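Local atomic coordinates of putative Zn-dependent exopeptidase (Bacteroides vulgatus ATCC 8482, PDB entry 3GUX), a protein that probably cleaves residues from the N-terminal ends of peptides as a zinc-dependent aminopeptidase of the M28 family. Residues G53-G58 / V136-A141; S84-G89 / S182-R187; I200-V205 / K300-T305; W230-E235 / M307-N312. One frame throughout, in Å; residues are numbered along the deposited sequence. Where two conformers were deposited one is given.

How the contacts relate
All four contacts belong to one domain, a mixed six-stranded sheet with helices packed against it. Contacts 1 and 2 meet at strand 81-91, where Gly53 O lies 3.5 Å from Ile87 CD1; Ile87 turns to helix 47-62, while its neighbours Asn86 and Ile88 turn to helix 180-187. Contacts 1 and 3 join through helix 131-146, Val136 CG1 lying 3.5 Å from Leu202 CD1. Contacts 3 and 4 share helix 296-311, and their centres are about 11 Å apart. Contacts 2 and 4 lie on opposite sides of the chain's centre, their own centres about 27 Å apart. No metal or ligand takes part in any of them.

Contact 1. Residues G53-G58 / V136-A141; sequences GEYLAG and VLLEIA
Leu56 and Leu138 meet methyl to methyl between two helices, 47-62 and 131-146, that pack beside one another on the central sheet of this alpha/beta exopeptidase fold. The backbones stay well apart, with 8.3 Å between Leu56 CA and Leu138 CA, so the space is bridged by side chains alone. Leu138 sets out straight toward the other helix, and its chain is extended at chi2 (170°), which carries CD1 forward into the contact. Leu56 leaves its helix along the flank instead. Its CG stands beside the backbone N, anti to the carbonyl carbon (chi1 -65°), and from there the CD2 branch swings across to the Leu138 methyl. The two leucines run roughly perpendicular. Tyr55 adds a looser contact, its ring lying obliquely to the same Leu138 methyl. Phe157 of strand 152-158 touches both leucines from the sheet, and Tyr32 of helix 26-37 touches both Tyr55 and Leu138. With no hydrogen bond between the segments, the contact is wholly apolar and converges on a single atom: Leu138 CD1, 3.7 Å from Leu56 CD2 and 4.4 Å from Tyr55 CE2.

Contact 2. Residues S84-G89 / S182-R187; sequences SRNIIG and SQYWAR
Asn86 reaches from strand 84-89 to helix 182-187 and sets its amide nitrogen against Trp185, ND2 lying 3.8 Å from Trp185 CB. The helix packs on the sheet of the alpha/beta fold, its axis passing 9.6 Å from that of the strand at 55°, and the backbones come nearest at Asn86 and Trp185, whose CA atoms are 7.6 Å apart. The amide and indole planes stand 80° apart, and the touch is to CB, not a ring stack. Trp185 holds CG on the far side of CB from its backbone N (chi1 179°), which sends the indole along the strand to Ile88. There the packing is looser: Ile88 CG1 lies 4.4 Å from Trp185 NE1. Tyr194 meets the indole with its own ring, and Val257 of helix 253-260 also touches it. Tyr184 flanks the other end of the contact, CD2 lying 4.1 Å from Asn86 ND2. The amide is held at both of its ends from beyond the two segments. ND2 donates to Gln70 OE1 on strand 66-75 and to Gly181 O in the helix, while OD1 accepts from Asp159 N. Three bonds fix the rotation of this buried polar group, which probably offsets the cost of setting it against hydrocarbon, and they tie the helix to the sheet by chemistry as well as by shape.

Contact 3. Residues I200-V205 / K300-T305; sequences ILLDMV and KAVGQT
Val302 fits its methyls against Leu202 of strand 198-203 and Val205 in the loop that follows, CG1 lying between the two and CG2 resting on Val205. It belongs to helix 296-311, which lies against the sheet of the alpha/beta fold. Leu202 and Val302 meet end to end, Leu202 CD2 stopping 4.0 Å from Val302 CG1. In the loop the chain turns back so that Val205 CB comes 4.0 Å from Val302 CG2. Val302 CG1 lies opposite the backbone N (chi1 173°), which leaves CG2 beside that N and turned to Val205. An alanine here would lose both methyls and is likely to leave a gap between the helix and Leu202 and Val205 on the side Val302 filled. Helix 131-146 packs on the same two residues, Val136 touching both Leu202 and Val205. On other sides of helix 300-305, Thr305 OG1 donates to Ala301 O at 2.8 Å, and Lys300 NZ grips Gln304 OE1 at 2.7 Å while also pairing with Glu23. Across the contact nothing polar is exchanged: Val205 O is buried 3.8 Å from Val302 CG2 with no hydrogen-bond partner in the model, so the segments are joined by apolar packing alone.

Contact 4. Residues W230-E235 / M307-N312; sequences WKKAHE and MDVIYN
Lys232 lays the hydrocarbon part of its side chain over segment 307-312, with Asp308 and Val309 beneath it. This is the tight part of a helix-helix contact, the backbones nearing each other to 6.6 Å between Lys232 CA and Val309 CA. Lys232 CB rests 3.7 Å from Val309 CG2, the two side chains lying alongside and pointing opposite ways. Further along, Lys232 CD sits 3.6 Å from Asp308 CB, and here the side chains are nearly perpendicular. Bends at chi2 (64°) and chi3 (71°) curl the lysine over its partners. Beyond CE lies a looser, wetter side, with partly exposed Asn312 beside the ammonium group and a water accepting from Lys232 NZ at 2.8 Å. That water also approaches Asp308 OD1, at a doubtfully short 2.4 Å. In one of its two conformers, Glu235 OE1 makes a long salt bridge to Lys232 NZ (3.9 Å). Lys232 NZ and Asp308 OD1, 4.8 Å apart, probably favour each other without direct contact; Ala21 N and Gln304 NE2 hold that carboxylate. An alanine in place of Lys232 would probably uncover Asp308 CB and Val309 CG2 and deprive the Asp308 carboxylate of a nearby positive charge. Behind the contact, Trp230 turns away to meet Phe242 of strand 242-244 edge-to-face, while Met307 packs on Ile140, so helix 296-311 lies between helices 223-236 and 131-146.

Contact 1. Residues G53-G58 / V136-A141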
loop_
_atom_site.group_PDB
_atom_site.type_symbol
_atom_site.label_atom_id
_atom_site.label_comp_id
_atom_site.label_asym_id
_atom_site.label_seq_id
_atom_site.Cartn_x
_atom_site.Cartn_y
_atom_site.Cartn_z
ATOM N N GLY A 53 -6.677 -1.002 14.068
ATOM C CA GLY A 53 -5.329 -0.359 14.116
ATOM C C GLY A 53 -4.335 -1.102 15.004
ATOM O O GLY A 53 -3.147 -1.293 14.644
ATOM N N GLU A 54 -4.822 -1.554 16.153
ATOM C CA GLU A 54 -4.000 -2.334 17.069
ATOM C C GLU A 54 -3.594 -3.650 16.392
ATOM O O GLU A 54 -2.429 -4.048 16.468
ATOM C CB GLU A 54 -4.740 -2.592 18.386
ATOM C CG GLU A 54 -5.028 -1.324 19.189
ATOM C CD GLU A 54 -5.981 -1.550 20.357
ATOM O OE1 GLU A 54 -6.141 -2.719 20.773
ATOM O OE2 GLU A 54 -6.550 -0.557 20.884
ATOM N N TYR A 55 -4.550 -4.313 15.735
ATOM C CA TYR A 55 -4.277 -5.563 15.007
ATOM C C TYR A 55 -3.172 -5.380 13.963
ATOM O O TYR A 55 -2.236 -6.171 13.918
ATOM C CB TYR A 55 -5.555 -6.122 14.337
ATOM C CG TYR A 55 -5.286 -7.231 13.313
ATOM C CD1 TYR A 55 -4.984 -8.527 13.714
ATOM C CD2 TYR A 55 -5.356 -6.971 11.934
ATOM C CE1 TYR A 55 -4.747 -9.544 12.759
ATOM C CE2 TYR A 55 -5.139 -7.946 11.004
ATOM C CZ TYR A 55 -4.819 -9.229 11.417
ATOM O OH TYR A 55 -4.597 -10.184 10.470
ATOM N N LEU A 56 -3.268 -4.321 13.160
ATOM C CA LEU A 56 -2.287 -4.052 12.101
ATOM C C LEU A 56 -0.898 -3.711 12.647
ATOM O O LEU A 56 0.114 -4.212 12.145
ATOM C CB LEU A 56 -2.782 -2.930 11.173
ATOM C CG LEU A 56 -4.027 -3.234 10.361
ATOM C CD1 LEU A 56 -4.427 -2.021 9.565
ATOM C CD2 LEU A 56 -3.713 -4.454 9.445
ATOM N N ALA A 57 -0.848 -2.853 13.659
ATOM C CA ALA A 57 0.426 -2.543 14.301
ATOM C C ALA A 57 1.051 -3.830 14.822
ATOM O O ALA A 57 2.242 -4.086 14.596
ATOM C CB ALA A 57 0.229 -1.585 15.438
ATOM N N GLY A 58 0.239 -4.641 15.499
ATOM C CA GLY A 58 0.703 -5.906 16.065
ATOM C C GLY A 58 1.272 -6.858 15.046
ATOM O O GLY A 58 2.325 -7.500 15.261
ATOM N N VAL A 136 -2.690 -7.542 1.285
ATOM C CA VAL A 136 -1.599 -7.926 0.416
ATOM C C VAL A 136 -0.260 -7.486 1.025
ATOM O O VAL A 136 0.716 -8.227 1.014
ATOM C CB VAL A 136 -1.751 -7.279 -0.950
ATOM C CG1 VAL A 136 -0.480 -7.453 -1.746
ATOM C CG2 VAL A 136 -2.910 -7.844 -1.683
ATOM N N LEU A 137 -0.203 -6.282 1.575
ATOM C CA LEU A 137 1.036 -5.786 2.173
ATOM C C LEU A 137 1.470 -6.547 3.435
ATOM O O LEU A 137 2.681 -6.707 3.679
ATOM C CB LEU A 137 0.936 -4.269 2.418
ATOM C CG LEU A 137 0.911 -3.415 1.134
ATOM C CD1 LEU A 137 0.889 -1.912 1.443
ATOM C CD2 LEU A 137 2.091 -3.750 0.204
ATOM N N LEU A 138 0.507 -7.001 4.238
ATOM C CA LEU A 138 0.824 -7.802 5.422
ATOM C C LEU A 138 1.467 -9.100 4.974
ATOM O O LEU A 138 2.465 -9.517 5.551
ATOM C CB LEU A 138 -0.421 -8.106 6.262
ATOM C CG LEU A 138 -1.026 -6.967 7.099
ATOM C CD1 LEU A 138 -2.384 -7.359 7.677
ATOM C CD2 LEU A 138 -0.083 -6.535 8.213
ATOM N N GLU A 139 0.910 -9.727 3.930
ATOM C CA GLU A 139 1.486 -10.965 3.407
ATOM C C GLU A 139 2.868 -10.683 2.835
ATOM O O GLU A 139 3.752 -11.501 3.004
ATOM C CB GLU A 139 0.576 -11.642 2.369
ATOM C CG GLU A 139 1.214 -12.800 1.618
ATOM C CD GLU A 139 1.679 -13.964 2.519
ATOM O OE1 GLU A 139 1.380 -14.016 3.741
ATOM O OE2 GLU A 139 2.350 -14.854 1.979
ATOM N N ILE A 140 3.068 -9.539 2.175
ATOM C CA ILE A 140 4.428 -9.171 1.703
ATOM C C ILE A 140 5.392 -8.992 2.906
ATOM O O ILE A 140 6.531 -9.448 2.857
ATOM C CB ILE A 140 4.407 -7.962 0.764
ATOM C CG1 ILE A 140 3.725 -8.353 -0.553
ATOM C CG2 ILE A 140 5.839 -7.435 0.491
ATOM C CD1 ILE A 140 3.427 -7.223 -1.466
ATOM N N ALA A 141 4.896 -8.400 3.991
ATOM C CA ALA A 141 5.671 -8.229 5.228
ATOM C C ALA A 141 6.164 -9.579 5.766
ATOM O O ALA A 141 7.345 -9.750 6.082
ATOM C CB ALA A 141 4.834 -7.502 6.302
#

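Contact 2. Residues S84-G89 / S182-R187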
loop_
_atom_site.group_PDB
_atom_site.type_symbol
_atom_site.label_atom_id
_atom_site.label_comp_id
_atom_site.label_asym_id
_atom_site.label_seq_id
_atom_site.Cartn_x
_atom_site.Cartn_y
_atom_site.Cartn_z
ATOM N N SER A 84 -6.638 10.058 14.398
ATOM C CA SER A 84 -5.987 9.337 13.314
ATOM C C SER A 84 -4.733 8.578 13.748
ATOM O O SER A 84 -4.083 8.892 14.744
ATOM C CB SER A 84 -5.703 10.373 12.199
ATOM O OG SER A 84 -5.607 9.810 10.901
ATOM N N ARG A 85 -4.429 7.502 13.034
ATOM C CA ARG A 85 -3.239 6.718 13.318
ATOM C C ARG A 85 -2.611 6.117 12.068
ATOM O O ARG A 85 -3.068 5.072 11.597
ATOM C CB ARG A 85 -3.588 5.596 14.283
ATOM C CG ARG A 85 -2.370 4.776 14.666
ATOM C CD ARG A 85 -2.711 3.548 15.419
ATOM N NE ARG A 85 -1.469 2.852 15.751
ATOM C CZ ARG A 85 -1.387 1.777 16.518
ATOM N NH1 ARG A 85 -2.500 1.247 17.045
ATOM N NH2 ARG A 85 -0.181 1.236 16.768
ATOM N N ASN A 86 -1.576 6.769 11.530
ATOM C CA ASN A 86 -0.820 6.194 10.412
ATOM C C ASN A 86 0.104 5.131 11.016
ATOM O O ASN A 86 0.745 5.389 12.022
ATOM C CB ASN A 86 0.036 7.238 9.689
ATOM C CG ASN A 86 -0.759 8.186 8.831
ATOM O OD1 ASN A 86 -1.830 7.853 8.329
ATOM N ND2 ASN A 86 -0.217 9.394 8.634
ATOM N N ILE A 87 0.230 3.968 10.375
ATOM C CA ILE A 87 1.036 2.835 10.898
ATOM C C ILE A 87 2.158 2.509 9.914
ATOM O O ILE A 87 1.886 2.269 8.755
ATOM C CB ILE A 87 0.146 1.590 11.115
ATOM C CG1 ILE A 87 -1.066 1.950 11.990
ATOM C CG2 ILE A 87 0.956 0.431 11.733
ATOM C CD1 ILE A 87 -2.089 0.862 12.160
ATOM N N ILE A 88 3.415 2.509 10.362
ATOM C CA ILE A 88 4.537 2.280 9.453
ATOM C C ILE A 88 5.430 1.136 9.947
ATOM O O ILE A 88 5.769 1.071 11.131
ATOM C CB ILE A 88 5.379 3.572 9.207
ATOM C CG1 ILE A 88 4.492 4.755 8.799
ATOM C CG2 ILE A 88 6.415 3.339 8.116
ATOM C CD1 ILE A 88 3.813 5.502 9.954
ATOM N N GLY A 89 5.780 0.226 9.031
ATOM C CA GLY A 89 6.669 -0.908 9.314
ATOM C C GLY A 89 7.880 -0.845 8.387
ATOM O O GLY A 89 7.739 -0.937 7.171
ATOM N N SER A 182 -2.221 10.528 4.499
ATOM C CA SER A 182 -1.050 10.603 3.605
ATOM C C SER A 182 -0.601 12.061 3.439
ATOM O O SER A 182 0.594 12.330 3.327
ATOM C CB SER A 182 -1.316 9.935 2.261
ATOM O OG SER A 182 -2.334 10.579 1.553
ATOM N N GLN A 183 -1.549 12.995 3.386
ATOM C CA GLN A 183 -1.182 14.424 3.365
ATOM C C GLN A 183 -0.348 14.709 4.584
ATOM O O GLN A 183 0.652 15.376 4.492
ATOM C CB GLN A 183 -2.394 15.368 3.349
ATOM C CG GLN A 183 -2.934 15.634 1.964
ATOM C CD GLN A 183 -4.247 16.391 1.967
ATOM O OE1 GLN A 183 -5.326 15.795 2.087
ATOM N NE2 GLN A 183 -4.173 17.687 1.759
ATOM N N TYR A 184 -0.786 14.203 5.732
ATOM C CA TYR A 184 -0.039 14.369 6.967
ATOM C C TYR A 184 1.323 13.712 6.839
ATOM O O TYR A 184 2.364 14.342 7.066
ATOM C CB TYR A 184 -0.808 13.776 8.153
ATOM C CG TYR A 184 -0.123 14.011 9.467
ATOM C CD1 TYR A 184 -0.360 15.179 10.203
ATOM C CD2 TYR A 184 0.785 13.094 9.973
ATOM C CE1 TYR A 184 0.270 15.396 11.391
ATOM C CE2 TYR A 184 1.419 13.317 11.161
ATOM C CZ TYR A 184 1.170 14.464 11.855
ATOM O OH TYR A 184 1.803 14.658 13.039
ATOM N N TRP A 185 1.311 12.451 6.433
ATOM C CA TRP A 185 2.548 11.693 6.329
ATOM C C TRP A 185 3.545 12.298 5.346
ATOM O O TRP A 185 4.684 12.461 5.694
ATOM C CB TRP A 185 2.292 10.239 5.926
ATOM C CG TRP A 185 3.634 9.460 5.806
ATOM C CD1 TRP A 185 4.342 8.894 6.827
ATOM C CD2 TRP A 185 4.408 9.233 4.614
ATOM N NE1 TRP A 185 5.505 8.323 6.351
ATOM C CE2 TRP A 185 5.570 8.512 4.996
ATOM C CE3 TRP A 185 4.233 9.557 3.264
ATOM C CZ2 TRP A 185 6.555 8.108 4.075
ATOM C CZ3 TRP A 185 5.230 9.137 2.333
ATOM C CH2 TRP A 185 6.365 8.429 2.755
ATOM N N ALA A 186 3.114 12.611 4.123
ATOM C CA ALA A 186 4.044 13.102 3.115
ATOM C C ALA A 186 4.623 14.411 3.578
ATOM O O ALA A 186 5.825 14.557 3.543
ATOM C CB ALA A 186 3.396 13.217 1.718
ATOM N N ARG A 187 3.782 15.327 4.081
ATOM C CA ARG A 187 4.241 16.635 4.574
ATOM C C ARG A 187 5.378 16.488 5.584
ATOM O O ARG A 187 6.435 17.137 5.447
ATOM C CB ARG A 187 3.082 17.435 5.211
#

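Contact 3. Residues I200-V205 / K300-T305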
loop_
_atom_site.group_PDB
_atom_site.type_symbol
_atom_site.label_atom_id
_atom_site.label_comp_id
_atom_site.label_asym_id
_atom_site.label_seq_id
_atom_site.Cartn_x
_atom_site.Cartn_y
_atom_site.Cartn_z
ATOM N N ILE A 200 4.868 2.209 -4.199
ATOM C CA ILE A 200 3.770 1.475 -4.816
ATOM C C ILE A 200 2.592 1.552 -3.855
ATOM O O ILE A 200 2.715 1.144 -2.718
ATOM C CB ILE A 200 4.064 -0.007 -5.109
ATOM C CG1 ILE A 200 5.315 -0.172 -5.971
ATOM C CG2 ILE A 200 2.862 -0.641 -5.801
ATOM C CD1 ILE A 200 5.667 -1.621 -6.298
ATOM N N LEU A 201 1.481 2.114 -4.314
ATOM C CA LEU A 201 0.266 2.175 -3.558
ATOM C C LEU A 201 -0.666 1.093 -4.067
ATOM O O LEU A 201 -0.879 0.988 -5.284
ATOM C CB LEU A 201 -0.396 3.553 -3.696
ATOM C CG LEU A 201 -1.788 3.744 -3.083
ATOM C CD1 LEU A 201 -1.813 3.590 -1.546
ATOM C CD2 LEU A 201 -2.354 5.120 -3.505
ATOM N N LEU A 202 -1.243 0.325 -3.140
ATOM C CA LEU A 202 -2.241 -0.719 -3.461
ATOM C C LEU A 202 -3.595 -0.213 -2.968
ATOM O O LEU A 202 -3.731 0.050 -1.773
ATOM C CB LEU A 202 -1.919 -2.060 -2.817
ATOM C CG LEU A 202 -0.551 -2.666 -3.086
ATOM C CD1 LEU A 202 -0.547 -4.063 -2.498
ATOM C CD2 LEU A 202 -0.215 -2.647 -4.591
ATOM N N ASP A 203 -4.558 -0.057 -3.877
ATOM C CA ASP A 203 -5.920 0.405 -3.528
ATOM C C ASP A 203 -6.969 -0.406 -4.317
ATOM O O ASP A 203 -7.081 -0.266 -5.532
ATOM C CB ASP A 203 -6.037 1.888 -3.812
ATOM C CG ASP A 203 -7.287 2.529 -3.234
ATOM O OD1 ASP A 203 -8.129 1.815 -2.680
ATOM O OD2 ASP A 203 -7.417 3.786 -3.340
HETATM N N MSE A 204 -7.750 -1.241 -3.617
HETATM C CA MSE A 204 -8.803 -2.095 -4.229
HETATM C C MSE A 204 -8.202 -3.071 -5.219
HETATM O O MSE A 204 -8.373 -2.970 -6.455
HETATM C CB MSE A 204 -9.925 -1.211 -4.814
HETATM C CG MSE A 204 -10.687 -0.469 -3.727
HETATM SE SE MSE A 204 -11.920 0.770 -4.583
HETATM C CE MSE A 204 -10.581 2.118 -5.103
ATOM N N VAL A 205 -7.426 -3.995 -4.637
ATOM C CA VAL A 205 -6.611 -4.938 -5.403
ATOM C C VAL A 205 -7.008 -6.415 -5.211
ATOM O O VAL A 205 -6.229 -7.317 -5.527
ATOM C CB VAL A 205 -5.092 -4.741 -5.079
ATOM C CG1 VAL A 205 -4.562 -3.376 -5.672
ATOM C CG2 VAL A 205 -4.805 -4.882 -3.585
ATOM N N LYS A 300 -3.110 -12.898 -5.727
ATOM C CA LYS A 300 -1.883 -13.533 -6.099
ATOM C C LYS A 300 -1.195 -12.725 -7.204
ATOM O O LYS A 300 0.019 -12.509 -7.158
ATOM C CB LYS A 300 -2.109 -14.991 -6.560
ATOM C CG LYS A 300 -0.820 -15.719 -7.086
ATOM C CD LYS A 300 0.238 -15.954 -5.989
ATOM C CE LYS A 300 1.458 -16.778 -6.507
ATOM N NZ LYS A 300 2.515 -16.983 -5.441
ATOM N N ALA A 301 -1.967 -12.281 -8.195
ATOM C CA ALA A 301 -1.402 -11.501 -9.293
ATOM C C ALA A 301 -0.785 -10.216 -8.804
ATOM O O ALA A 301 0.296 -9.816 -9.262
ATOM C CB ALA A 301 -2.465 -11.198 -10.374
ATOM N N VAL A 302 -1.465 -9.535 -7.896
ATOM C CA VAL A 302 -0.947 -8.269 -7.374
ATOM C C VAL A 302 0.241 -8.493 -6.455
ATOM O O VAL A 302 1.296 -7.867 -6.607
ATOM C CB VAL A 302 -2.026 -7.468 -6.633
ATOM C CG1 VAL A 302 -1.409 -6.213 -5.942
ATOM C CG2 VAL A 302 -3.109 -7.085 -7.634
ATOM N N GLY A 303 0.066 -9.375 -5.500
ATOM C CA GLY A 303 1.088 -9.632 -4.514
ATOM C C GLY A 303 2.356 -10.174 -5.139
ATOM O O GLY A 303 3.454 -9.696 -4.827
ATOM N N GLN A 304 2.238 -11.151 -6.035
ATOM C CA GLN A 304 3.462 -11.736 -6.629
ATOM C C GLN A 304 4.207 -10.735 -7.501
ATOM O O GLN A 304 5.465 -10.737 -7.537
ATOM C CB GLN A 304 3.149 -12.980 -7.470
ATOM C CG GLN A 304 4.393 -13.856 -7.739
ATOM C CD GLN A 304 4.994 -14.344 -6.442
ATOM O OE1 GLN A 304 4.295 -14.983 -5.656
ATOM N NE2 GLN A 304 6.289 -14.036 -6.201
ATOM N N THR A 305 3.447 -9.924 -8.241
ATOM C CA THR A 305 4.039 -8.911 -9.131
ATOM C C THR A 305 4.821 -7.926 -8.275
ATOM O O THR A 305 5.962 -7.648 -8.578
ATOM C CB THR A 305 2.975 -8.182 -9.981
ATOM O OG1 THR A 305 2.413 -9.107 -10.909
ATOM C CG2 THR A 305 3.557 -6.942 -10.738
#

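Contact 4. Residues W230-E235 / M307-N312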
loop_
_atom_site.group_PDB
_atom_site.type_symbol
_atom_site.label_atom_id
_atom_site.label_comp_id
_atom_site.label_asym_id
_atom_site.label_seq_id
_atom_site.Cartn_x
_atom_site.Cartn_y
_atom_site.Cartn_z
ATOM N N TRP A 230 4.167 -3.161 -14.605
ATOM C CA TRP A 230 3.267 -3.801 -15.569
ATOM C C TRP A 230 4.031 -4.804 -16.430
ATOM O O TRP A 230 3.483 -5.843 -16.779
ATOM C CB TRP A 230 2.540 -2.776 -16.437
ATOM C CG TRP A 230 1.198 -2.312 -15.922
ATOM C CD1 TRP A 230 0.003 -2.386 -16.589
ATOM C CD2 TRP A 230 0.901 -1.695 -14.653
ATOM N NE1 TRP A 230 -0.999 -1.841 -15.836
ATOM C CE2 TRP A 230 -0.479 -1.417 -14.642
ATOM C CE3 TRP A 230 1.665 -1.363 -13.526
ATOM C CZ2 TRP A 230 -1.119 -0.844 -13.539
ATOM C CZ3 TRP A 230 1.035 -0.773 -12.447
ATOM C CH2 TRP A 230 -0.339 -0.515 -12.467
ATOM N N LYS A 231 5.296 -4.492 -16.732
ATOM C CA LYS A 231 6.211 -5.385 -17.442
ATOM C C LYS A 231 6.368 -6.692 -16.704
ATOM O O LYS A 231 6.233 -7.759 -17.286
ATOM C CB LYS A 231 7.614 -4.740 -17.618
ATOM C CG LYS A 231 8.626 -5.534 -18.425
ATOM C CD LYS A 231 10.006 -4.800 -18.512
ATOM C CE LYS A 231 11.077 -5.733 -19.134
ATOM N NZ LYS A 231 12.442 -5.210 -18.933
ATOM N N LYS A 232 6.636 -6.606 -15.405
ATOM C CA LYS A 232 6.852 -7.807 -14.601
ATOM C C LYS A 232 5.607 -8.665 -14.520
ATOM O O LYS A 232 5.686 -9.887 -14.607
ATOM C CB LYS A 232 7.337 -7.446 -13.197
ATOM C CG LYS A 232 7.659 -8.674 -12.299
ATOM C CD LYS A 232 8.790 -9.531 -12.793
ATOM C CE LYS A 232 10.146 -8.875 -12.670
ATOM N NZ LYS A 232 11.178 -9.881 -13.090
ATOM N N ALA A 233 4.464 -8.028 -14.384
ATOM C CA ALA A 233 3.199 -8.721 -14.294
ATOM C C ALA A 233 2.987 -9.594 -15.540
ATOM O O ALA A 233 2.617 -10.773 -15.440
ATOM C CB ALA A 233 2.087 -7.725 -14.127
ATOM N N HIS A 234 3.246 -9.011 -16.699
ATOM C CA HIS A 234 3.112 -9.748 -17.975
ATOM C C HIS A 234 4.075 -10.912 -18.083
ATOM O O HIS A 234 3.642 -12.008 -18.405
ATOM C CB HIS A 234 3.193 -8.814 -19.162
ATOM C CG HIS A 234 1.903 -8.106 -19.423
ATOM N ND1 HIS A 234 1.131 -8.351 -20.538
ATOM C CD2 HIS A 234 1.218 -7.204 -18.680
ATOM C CE1 HIS A 234 0.042 -7.605 -20.489
ATOM N NE2 HIS A 234 0.065 -6.906 -19.364
ATOM N N GLU A 235 5.337 -10.674 -17.749
ATOM C CA GLU A 235 6.354 -11.712 -17.717
ATOM C C GLU A 235 6.017 -12.891 -16.795
ATOM O O GLU A 235 6.373 -14.031 -17.094
ATOM C CB GLU A 235 7.678 -11.092 -17.282
ATOM C CG GLU A 235 8.272 -10.175 -18.326
ATOM C CD GLU A 235 9.467 -9.409 -17.817
ATOM O OE1 GLU A 235 9.634 -9.281 -16.587
ATOM O OE2 GLU A 235 10.232 -8.929 -18.652
HETATM N N MSE A 307 6.161 -8.423 -5.343
HETATM C CA MSE A 307 7.383 -9.039 -4.819
HETATM C C MSE A 307 8.453 -9.218 -5.881
HETATM O O MSE A 307 9.607 -8.870 -5.635
HETATM C CB MSE A 307 7.073 -10.350 -4.150
HETATM C CG MSE A 307 6.061 -10.107 -3.105
HETATM SE SE MSE A 307 6.081 -11.447 -1.864
HETATM C CE MSE A 307 7.348 -10.519 -0.816
ATOM N N ASP A 308 8.092 -9.695 -7.067
ATOM C CA ASP A 308 9.103 -9.867 -8.131
ATOM C C ASP A 308 9.676 -8.505 -8.552
ATOM O O ASP A 308 10.837 -8.436 -8.907
ATOM C CB ASP A 308 8.567 -10.662 -9.337
ATOM C CG ASP A 308 8.640 -12.170 -9.129
ATOM O OD1 ASP A 308 9.671 -12.765 -9.496
ATOM O OD2 ASP A 308 7.666 -12.768 -8.641
ATOM N N VAL A 309 8.865 -7.446 -8.491
ATOM C CA VAL A 309 9.355 -6.120 -8.784
ATOM C C VAL A 309 10.348 -5.721 -7.694
ATOM O O VAL A 309 11.505 -5.434 -8.010
ATOM C CB VAL A 309 8.237 -5.076 -8.931
ATOM C CG1 VAL A 309 8.802 -3.645 -8.868
ATOM C CG2 VAL A 309 7.496 -5.287 -10.224
ATOM N N ILE A 310 9.935 -5.793 -6.428
ATOM C CA ILE A 310 10.795 -5.281 -5.346
ATOM C C ILE A 310 12.018 -6.120 -5.096
ATOM O O ILE A 310 13.049 -5.549 -4.769
ATOM C CB ILE A 310 10.048 -4.992 -3.978
ATOM C CG1 ILE A 310 9.675 -6.256 -3.215
ATOM C CG2 ILE A 310 8.824 -4.113 -4.210
ATOM C CD1 ILE A 310 8.872 -5.937 -1.965
ATOM N N TYR A 311 11.925 -7.440 -5.257
ATOM C CA TYR A 311 13.093 -8.310 -5.079
ATOM C C TYR A 311 14.175 -8.132 -6.193
ATOM O O TYR A 311 15.334 -8.522 -5.984
ATOM C CB TYR A 311 12.682 -9.796 -4.898
ATOM C CG TYR A 311 12.235 -10.139 -3.489
ATOM C CD1 TYR A 311 10.987 -9.756 -3.021
ATOM C CD2 TYR A 311 13.053 -10.855 -2.621
ATOM C CE1 TYR A 311 10.560 -10.067 -1.748
ATOM C CE2 TYR A 311 12.622 -11.169 -1.310
ATOM C CZ TYR A 311 11.368 -10.774 -0.898
ATOM O OH TYR A 311 10.891 -11.037 0.365
ATOM N N ASN A 312 13.768 -7.585 -7.347
ATOM C CA ASN A 312 14.670 -7.242 -8.456
ATOM C C ASN A 312 15.456 -5.921 -8.275
ATOM O O ASN A 312 16.388 -5.653 -9.043
ATOM C CB ASN A 312 13.879 -7.122 -9.766
ATOM C CG ASN A 312 13.858 -8.392 -10.593
ATOM O OD1 ASN A 312 14.106 -9.502 -10.100
ATOM N ND2 ASN A 312 13.550 -8.225 -11.886
HETATM O O HOH W 1 11.135 -12.093 -11.300
#